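Local coordinates for putative DNA protection protein (Streptomyces coelicolor, PDB 4CYB), which probably oxidises and stores iron as a twelve-subunit Dps-type ferritin, and binds ferric iron at an acidic metal site, at residues A15-M18 against D19-L22; V99-P102 against P103-V106; A131-T134 against Q135-G138; T2-E5 against F6-K10. All blocks are in the same frame, centred on the assembly; numbering follows the deposited sequence.

Interaction 1. Residues A15-M18 against D19-L22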
loop_
_atom_site.group_PDB
_atom_site.type_symbol
_atom_site.label_atom_id
_atom_site.label_comp_id
_atom_site.label_asym_id
_atom_site.label_seq_id
_atom_site.Cartn_x
_atom_site.Cartn_y
_atom_site.Cartn_z
ATOM N N ALA J 15 -3.855 34.575 18.995
ATOM C CA ALA J 15 -4.490 35.771 18.370
ATOM C C ALA J 15 -5.998 35.859 18.569
ATOM O O ALA J 15 -6.724 36.343 17.694
ATOM C CB ALA J 15 -4.184 35.833 16.880
ATOM N N LEU J 16 -6.493 35.295 19.649
ATOM C CA LEU J 16 -7.942 35.379 19.966
ATOM C C LEU J 16 -8.044 35.858 21.411
ATOM O O LEU J 16 -7.267 35.411 22.280
ATOM C CB LEU J 16 -8.586 33.972 19.852
ATOM C CG LEU J 16 -8.760 33.371 18.441
ATOM C CD1 LEU J 16 -9.335 31.972 18.524
ATOM C CD2 LEU J 16 -9.706 34.263 17.637
ATOM N N THR J 17 -8.986 36.769 21.704
ATOM C CA THR J 17 -9.157 37.251 23.093
ATOM C C THR J 17 -9.548 36.132 24.098
ATOM O O THR J 17 -10.190 35.133 23.745
ATOM C CB THR J 17 -10.219 38.405 23.201
ATOM O OG1 THR J 17 -11.537 37.848 23.144
ATOM C CG2 THR J 17 -10.091 39.424 22.103
ATOM N N MET J 18 -9.173 36.306 25.364
ATOM C CA MET J 18 -9.608 35.445 26.431
ATOM C C MET J 18 -11.136 35.215 26.427
ATOM O O MET J 18 -11.580 34.082 26.634
ATOM C CB MET J 18 -9.098 35.988 27.782
ATOM C CG MET J 18 -9.586 35.265 29.024
ATOM S SD MET J 18 -9.218 36.150 30.594
ATOM C CE MET J 18 -9.907 37.802 30.312
ATOM N N ASP J 19 -11.945 36.259 26.160
ATOM C CA ASP J 19 -13.406 36.059 26.174
ATOM C C ASP J 19 -13.853 35.128 25.015
ATOM O O ASP J 19 -14.724 34.270 25.204
ATOM C CB ASP J 19 -14.145 37.388 25.954
ATOM C CG ASP J 19 -14.208 38.252 27.214
ATOM O OD1 ASP J 19 -13.941 37.749 28.331
ATOM O OD2 ASP J 19 -14.489 39.467 27.063
ATOM N N THR J 20 -13.274 35.357 23.847
ATOM C CA THR J 20 -13.554 34.572 22.633
ATOM C C THR J 20 -13.172 33.124 22.845
ATOM O O THR J 20 -13.984 32.239 22.605
ATOM C CB THR J 20 -12.864 35.140 21.399
ATOM O OG1 THR J 20 -13.446 36.426 21.138
ATOM C CG2 THR J 20 -13.110 34.230 20.162
ATOM N N ARG J 21 -12.002 32.898 23.390
ATOM C CA ARG J 21 -11.568 31.520 23.654
ATOM C C ARG J 21 -12.392 30.794 24.703
ATOM O O ARG J 21 -12.785 29.644 24.526
ATOM C CB ARG J 21 -10.076 31.531 24.005
ATOM C CG ARG J 21 -9.261 32.073 22.842
ATOM C CD ARG J 21 -7.779 31.949 23.090
ATOM N NE ARG J 21 -7.251 32.917 24.058
ATOM C CZ ARG J 21 -6.825 32.650 25.274
ATOM N NH1 ARG J 21 -6.831 31.404 25.741
ATOM N NH2 ARG J 21 -6.332 33.632 26.044
ATOM N N LEU J 22 -12.720 31.481 25.794
ATOM C CA LEU J 22 -13.545 30.891 26.805
ATOM C C LEU J 22 -14.914 30.493 26.273
ATOM O O LEU J 22 -15.427 29.409 26.562
ATOM C CB LEU J 22 -13.749 31.940 27.908
ATOM C CG LEU J 22 -13.750 31.546 29.378
ATOM C CD1 LEU J 22 -14.925 32.236 30.085
ATOM C CD2 LEU J 22 -13.738 30.063 29.643
HETATM O O HOH W 1 -10.944 37.339 19.623
#

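Interaction 2. Residues V99-P102 against P103-V106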
loop_
_atom_site.group_PDB
_atom_site.type_symbol
_atom_site.label_atom_id
_atom_site.label_comp_id
_atom_site.label_asym_id
_atom_site.label_seq_id
_atom_site.Cartn_x
_atom_site.Cartn_y
_atom_site.Cartn_z
ATOM N N VAL J 99 -28.038 14.654 25.633
ATOM C CA VAL J 99 -28.548 13.481 24.931
ATOM C C VAL J 99 -29.021 12.472 25.981
ATOM O O VAL J 99 -28.222 12.037 26.800
ATOM C CB VAL J 99 -27.437 12.795 24.039
ATOM C CG1 VAL J 99 -28.019 11.580 23.298
ATOM C CG2 VAL J 99 -26.870 13.816 23.069
ATOM N N PRO J 100 -30.306 12.038 25.910
ATOM C CA PRO J 100 -30.891 11.160 26.934
ATOM C C PRO J 100 -30.201 9.791 26.979
ATOM O O PRO J 100 -29.716 9.280 25.937
ATOM C CB PRO J 100 -32.387 11.015 26.487
ATOM C CG PRO J 100 -32.630 12.250 25.662
ATOM C CD PRO J 100 -31.321 12.489 24.929
ATOM N N ARG J 101 -30.142 9.205 28.174
ATOM C CA ARG J 101 -29.621 7.836 28.327
ATOM C C ARG J 101 -30.598 6.782 27.749
ATOM O O ARG J 101 -31.837 6.805 28.043
ATOM C CB ARG J 101 -29.370 7.551 29.811
ATOM C CG ARG J 101 -28.798 6.157 30.082
ATOM C CD ARG J 101 -28.566 6.002 31.577
ATOM N NE ARG J 101 -28.192 4.646 31.907
ATOM C CZ ARG J 101 -27.848 4.249 33.128
ATOM N NH1 ARG J 101 -27.747 5.142 34.109
ATOM N NH2 ARG J 101 -27.575 2.975 33.370
ATOM N N PRO J 102 -30.085 5.831 26.935
ATOM C CA PRO J 102 -30.992 4.770 26.437
ATOM C C PRO J 102 -31.245 3.715 27.485
ATOM O O PRO J 102 -30.572 3.702 28.506
ATOM C CB PRO J 102 -30.176 4.126 25.287
ATOM C CG PRO J 102 -28.749 4.311 25.708
ATOM C CD PRO J 102 -28.680 5.619 26.510
ATOM N N PRO J 103 -32.178 2.757 27.235
ATOM C CA PRO J 103 -32.314 1.593 28.105
ATOM C C PRO J 103 -30.978 0.846 28.182
ATOM O O PRO J 103 -30.227 0.841 27.170
ATOM C CB PRO J 103 -33.318 0.694 27.358
ATOM C CG PRO J 103 -34.158 1.678 26.530
ATOM C CD PRO J 103 -33.106 2.711 26.084
ATOM N N ASP J 104 -30.697 0.221 29.318
ATOM C CA ASP J 104 -29.439 -0.599 29.459
ATOM C C ASP J 104 -29.445 -1.799 28.534
ATOM O O ASP J 104 -28.370 -2.269 28.101
ATOM C CB ASP J 104 -29.341 -1.130 30.870
ATOM C CG ASP J 104 -29.077 -0.037 31.887
ATOM O OD1 ASP J 104 -28.719 1.073 31.484
ATOM O OD2 ASP J 104 -29.215 -0.294 33.107
ATOM N N GLY J 105 -30.650 -2.300 28.251
ATOM C CA GLY J 105 -30.801 -3.528 27.448
ATOM C C GLY J 105 -30.954 -3.273 25.948
ATOM O O GLY J 105 -30.497 -2.230 25.404
ATOM N N VAL J 106 -31.547 -4.244 25.268
ATOM C CA VAL J 106 -31.656 -4.219 23.790
ATOM C C VAL J 106 -33.026 -3.706 23.386
ATOM O O VAL J 106 -34.040 -4.297 23.781
ATOM C CB VAL J 106 -31.456 -5.631 23.209
ATOM C CG1 VAL J 106 -31.459 -5.618 21.674
ATOM C CG2 VAL J 106 -30.165 -6.250 23.724
HETATM O O HOH W 2 -28.190 2.794 29.494
#

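Interaction 3. Residues A131-T134 against Q135-G138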
loop_
_atom_site.group_PDB
_atom_site.type_symbol
_atom_site.label_atom_id
_atom_site.label_comp_id
_atom_site.label_asym_id
_atom_site.label_seq_id
_atom_site.Cartn_x
_atom_site.Cartn_y
_atom_site.Cartn_z
ATOM N N ALA J 131 -22.016 27.676 15.718
ATOM C CA ALA J 131 -21.339 28.224 14.520
ATOM C C ALA J 131 -21.572 29.726 14.332
ATOM O O ALA J 131 -20.610 30.500 14.156
ATOM C CB ALA J 131 -21.712 27.445 13.253
ATOM N N ALA J 132 -22.836 30.133 14.418
ATOM C CA ALA J 132 -23.166 31.570 14.286
ATOM C C ALA J 132 -22.495 32.401 15.396
ATOM O O ALA J 132 -21.916 33.459 15.123
ATOM C CB ALA J 132 -24.672 31.768 14.317
ATOM N N ARG J 133 -22.586 31.962 16.650
ATOM C CA ARG J 133 -22.076 32.753 17.782
ATOM C C ARG J 133 -20.572 32.811 17.839
ATOM O O ARG J 133 -20.012 33.864 18.081
ATOM C CB ARG J 133 -22.590 32.236 19.119
ATOM C CG ARG J 133 -24.090 32.186 19.292
ATOM C CD ARG J 133 -24.627 33.584 19.590
ATOM N NE ARG J 133 -24.929 34.307 18.348
ATOM C CZ ARG J 133 -25.919 33.995 17.497
ATOM N NH1 ARG J 133 -26.715 32.962 17.732
ATOM N NH2 ARG J 133 -26.113 34.714 16.396
ATOM N N THR J 134 -19.891 31.681 17.607
ATOM C CA THR J 134 -18.404 31.721 17.561
ATOM C C THR J 134 -17.917 32.573 16.392
ATOM O O THR J 134 -16.931 33.274 16.518
ATOM C CB THR J 134 -17.763 30.295 17.520
ATOM O OG1 THR J 134 -18.232 29.611 16.362
ATOM C CG2 THR J 134 -18.165 29.533 18.736
ATOM N N GLN J 135 -18.621 32.542 15.267
ATOM C CA GLN J 135 -18.254 33.417 14.159
ATOM C C GLN J 135 -18.391 34.915 14.549
ATOM O O GLN J 135 -17.513 35.738 14.260
ATOM C CB GLN J 135 -19.108 33.122 12.928
ATOM C CG GLN J 135 -18.753 33.933 11.671
ATOM C CD GLN J 135 -17.308 33.667 11.237
ATOM O OE1 GLN J 135 -16.972 32.552 10.817
ATOM N NE2 GLN J 135 -16.431 34.663 11.416
ATOM N N GLU J 136 -19.482 35.262 15.223
ATOM C CA GLU J 136 -19.660 36.653 15.678
ATOM C C GLU J 136 -18.543 37.118 16.592
ATOM O O GLU J 136 -18.177 38.287 16.550
ATOM C CB GLU J 136 -20.945 36.797 16.483
ATOM C CG GLU J 136 -22.179 36.996 15.668
ATOM C CD GLU J 136 -23.411 36.651 16.505
ATOM O OE1 GLU J 136 -23.381 36.840 17.753
ATOM O OE2 GLU J 136 -24.400 36.150 15.911
ATOM N N TYR J 137 -18.046 36.234 17.463
ATOM C CA TYR J 137 -16.918 36.567 18.332
ATOM C C TYR J 137 -15.567 36.577 17.626
ATOM O O TYR J 137 -14.584 36.880 18.267
ATOM C CB TYR J 137 -16.763 35.553 19.454
ATOM C CG TYR J 137 -17.382 35.795 20.797
ATOM C CD1 TYR J 137 -16.735 36.618 21.780
ATOM C CD2 TYR J 137 -18.570 35.134 21.155
ATOM C CE1 TYR J 137 -17.286 36.813 23.058
ATOM C CE2 TYR J 137 -19.128 35.311 22.429
ATOM C CZ TYR J 137 -18.493 36.150 23.367
ATOM O OH TYR J 137 -19.091 36.304 24.600
ATOM N N GLY J 138 -15.483 36.194 16.355
ATOM C CA GLY J 138 -14.209 36.303 15.639
ATOM C C GLY J 138 -13.414 34.984 15.604
ATOM O O GLY J 138 -12.287 34.966 15.077
#

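Interaction 4. Residues T2-E5 against F6-K10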
loop_
_atom_site.group_PDB
_atom_site.type_symbol
_atom_site.label_atom_id
_atom_site.label_comp_id
_atom_site.label_asym_id
_atom_site.label_seq_id
_atom_site.Cartn_x
_atom_site.Cartn_y
_atom_site.Cartn_z
ATOM N N THR J 2 -4.706 20.273 41.127
ATOM C CA THR J 2 -5.113 20.710 39.811
ATOM C C THR J 2 -4.113 21.770 39.301
ATOM O O THR J 2 -3.823 22.733 40.005
ATOM C CB THR J 2 -6.557 21.252 39.872
ATOM O OG1 THR J 2 -7.482 20.153 39.831
ATOM C CG2 THR J 2 -6.864 22.158 38.704
ATOM N N ILE J 3 -3.550 21.593 38.105
ATOM C CA ILE J 3 -2.757 22.660 37.523
ATOM C C ILE J 3 -3.561 23.629 36.627
ATOM O O ILE J 3 -3.126 24.745 36.411
ATOM C CB ILE J 3 -1.402 22.197 36.909
ATOM C CG1 ILE J 3 -1.575 21.207 35.749
ATOM C CG2 ILE J 3 -0.485 21.625 37.999
ATOM C CD1 ILE J 3 -0.253 20.744 35.117
ATOM N N GLN J 4 -4.706 23.201 36.090
ATOM C CA GLN J 4 -5.643 24.103 35.419
ATOM C C GLN J 4 -7.032 23.582 35.690
ATOM O O GLN J 4 -7.274 22.391 35.486
ATOM C CB GLN J 4 -5.365 24.181 33.894
ATOM C CG GLN J 4 -6.391 25.088 33.153
ATOM C CD GLN J 4 -6.096 25.261 31.680
ATOM O OE1 GLN J 4 -5.127 24.724 31.156
ATOM N NE2 GLN J 4 -6.936 25.999 30.995
ATOM N N GLU J 5 -7.948 24.447 36.137
ATOM C CA GLU J 5 -9.313 24.052 36.420
ATOM C C GLU J 5 -10.081 23.888 35.154
ATOM O O GLU J 5 -9.881 24.660 34.198
ATOM C CB GLU J 5 -10.064 25.126 37.284
ATOM C CG GLU J 5 -9.455 25.333 38.686
ATOM C CD GLU J 5 -9.722 24.197 39.678
ATOM O OE1 GLU J 5 -10.815 23.565 39.627
ATOM O OE2 GLU J 5 -8.837 23.936 40.537
ATOM N N PHE J 6 -10.990 22.911 35.158
ATOM C CA PHE J 6 -11.943 22.801 34.078
ATOM C C PHE J 6 -12.759 24.115 33.967
ATOM O O PHE J 6 -13.022 24.767 35.000
ATOM C CB PHE J 6 -12.857 21.560 34.246
ATOM C CG PHE J 6 -13.803 21.377 33.094
ATOM C CD1 PHE J 6 -15.038 22.068 33.062
ATOM C CD2 PHE J 6 -13.452 20.558 32.000
ATOM C CE1 PHE J 6 -15.871 21.939 31.970
ATOM C CE2 PHE J 6 -14.278 20.437 30.910
ATOM C CZ PHE J 6 -15.511 21.104 30.892
ATOM N N GLY J 7 -13.135 24.494 32.756
ATOM C CA GLY J 7 -13.911 25.721 32.497
ATOM C C GLY J 7 -13.126 27.027 32.555
ATOM O O GLY J 7 -13.738 28.096 32.591
ATOM N N THR J 8 -11.787 26.951 32.546
ATOM C CA THR J 8 -10.920 28.128 32.367
ATOM C C THR J 8 -10.124 28.049 31.060
ATOM O O THR J 8 -10.006 26.965 30.474
ATOM C CB THR J 8 -9.885 28.257 33.507
ATOM O OG1 THR J 8 -8.957 27.168 33.463
ATOM C CG2 THR J 8 -10.568 28.304 34.891
ATOM N N VAL J 9 -9.543 29.172 30.631
ATOM C CA VAL J 9 -8.565 29.160 29.529
ATOM C C VAL J 9 -7.249 29.756 30.043
ATOM O O VAL J 9 -7.240 30.633 30.978
ATOM C CB VAL J 9 -9.068 29.905 28.265
ATOM C CG1 VAL J 9 -10.269 29.220 27.638
ATOM C CG2 VAL J 9 -9.362 31.396 28.565
ATOM N N LYS J 10 -6.127 29.297 29.501
ATOM C CA LYS J 10 -4.886 29.915 29.895
ATOM C C LYS J 10 -4.539 31.045 28.969
ATOM O O LYS J 10 -5.164 31.216 27.932
ATOM C CB LYS J 10 -3.721 28.930 30.134
ATOM C CG LYS J 10 -3.461 27.879 29.071
ATOM C CD LYS J 10 -2.340 26.947 29.547
ATOM C CE LYS J 10 -2.026 25.887 28.489
ATOM N NZ LYS J 10 -0.652 25.291 28.643
HETATM O O HOH W 3 -11.573 21.799 37.561
#

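Interaction 1. Residues A15-M18 against D19-L22
T17 sits at the N-cap of helix 18-48, next to the first turn that carries T20 and R21. The backbone bonds set the frame. R21 N donates to T17 O at 2.9 Å, and L22 N donates to M18 O at 3.0 Å. Both are the i to i+4 bonds that begin an alpha helix.

The hydroxyls form a second group. T17 OG1 and T20 OG1 are hydrogen-bonded at 3.1 Å, and the two side chains cross at about a right angle. The T17 hydroxyl stands between its own backbone N and carbonyl carbon (chi1 78°), which turns it over the first turn. A water accepts from T17 N at 2.9 Å and also bonds T20 OG1. With Y137 O as a further partner, the buried T20 hydroxyl is gripped by three groups.

The third group is the R21 side chain, which bends at chi3 (-74°) and reaches back past the cap. Its NE donates to L16 O at 3.1 Å. That oxygen lies at the guanidinium edge, in its plane, while NE stands above the L16 carbonyl plane. M18 CA lies over one face of the guanidinium, nearest NH2. NH1 bonds K10 O and L82 O.

Apolar contacts are few. L16 CB touches R21 CG at 3.6 Å, and L16 CD2 meets T20 CG2 at 4.2 Å.

L16 also packs on L82, on D139 and on H128 of a second subunit. The start of helix 18-48 is thus joined to the loop after strand 2-4, to the loop after helix 54-81 and to the turn that follows helix 109-136.

Interaction 2. Residues V99-P102 against P103-V106
R101 reaches along the chain to D104, three residues on. From CB its side chain runs straight through CG and CD, with CG anti to the backbone N (chi1 -179°), and this carries the guanidinium out to the aspartate. NE donates to a water at 3.0 Å. The water lies in the guanidinium plane and passes its own hydrogens to P102 O and to D104 OD1, each at 2.7 Å. NH2 makes a salt bridge to D104 OD1 at 2.9 Å, using the syn lone pair of that oxygen. The guanidinium and carboxylate planes are 30° apart.

This stretch belongs to the long crossover of the ferritin-like four-helix bundle. It follows the short helix 90-96, a feature of Dps proteins, and leads into helix 109-136. The prolines P102 and P103 pack on R115 of that helix, and P102 also on L41 of helix 18-48.

NH1, the other tip of R101, forms a salt bridge with E95 of a third subunit. A leucine in place of R101 would probably leave D104 and E95 of that subunit without their positive mate and the water less firmly held. At the far end, V106 pairs antiparallel with a strand of the same third subunit.

Interaction 3. Residues A131-T134 against Q135-G138
R133 NE donates to E136 OE1 at 3.0 Å in a nearly straight bond, with an N-H...O angle of 172°. The bond is part of a salt bridge one helical turn long. The oxygen lies in the guanidinium plane, but NE meets it from above the carboxylate plane. The two side chains lie side by side and point the same way. R133 gets there by bending at chi2 (-78°) and again at chi3, while E136 is extended beyond CG. A132 CB lies over one guanidinium face, toward its rim. The placing of E136 OE2 and R133 NH2 is doubtful.

The main chain is the last turn of helix 109-136. Q135 N bonds A131 O at 3.1 Å, E136 N bonds A132 O at 3.0 Å, and Y137 N bonds R133 O at 3.1 Å. The helix then closes in a Schellman motif. G138 N donates to Q135 O at 3.0 Å. The positive phi of 97° at G138 suits a residue without a side chain.

The Y137 ring turns an edge to R133 O, with CD2 at 3.6 Å, and stacks with Y23 of helix 18-48. The T134 hydroxyl bonds back to A130 O, one turn earlier. Q135 NE2 bonds D140 OD1, at the start of helix 140-164.

Interaction 4. Residues T2-E5 against F6-K10
T8 closes a type II beta turn on E5, and this turn follows the N-terminal strand 2-4. The tight part of the contact centres on E5 O. T8 OG1 donates to it at 2.8 Å, in the carbonyl plane and on a lone pair. The weak turn bond from T8 N meets the same oxygen at 3.4 Å. The hydroxyl lies between the T8 backbone N and carbonyl carbon (chi1 66°), which aims it back across the turn. A valine in place of T8 would probably cost E5 O its short bond, and Q4 NE2 one of its weak acceptors, so the turn would be held less firmly. G7, third residue of the turn, has a positive phi of 77°, which glycine adopts easily.

Q4 is buried and extended, and it slides past T8 in the opposite direction. Its CG touches T8 OG1 at 3.3 Å. Its NE2 makes weak bonds to T8 O at 3.3 Å and to T8 OG1 at 3.4 Å. NE2 also bonds G83 O, and OE1 bonds R50 of a third subunit. The K10 chain crosses Q4 at about a right angle, with CD 3.9 Å from Q4 OE1. K10 NZ goes on to a salt bridge with E163 of a second subunit. The F6 ring is covered by N29 and by H92, which it meets edge-to-face.

The solvent side is looser. The exposed E5 side chain bends at chi2 and meets water there. One water donates to E5 OE1 at 2.8 Å and accepts from F6 N at 2.7 Å.

In the fold
Interactions 4, 1 and 3 form a chain of contacts at one end of the subunit. Interaction 1 is the middle link. Its centre lies about 14 Å from that of interaction 4 and about 12 Å from that of interaction 3. R21 NH1 meets K10 O at 2.8 Å on one side, and T20 OG1 meets Y137 O at 3.1 Å on the other. Interaction 2 is remote, its centre about 37 Å from that of interaction 1, across the chain's centre. In the assembly the equivalent of interaction 2 on a third subunit meets interaction 4: Q4 and F6 pack on V106 and D104 of that subunit. All four lie away from the iron ligands D73 and E77.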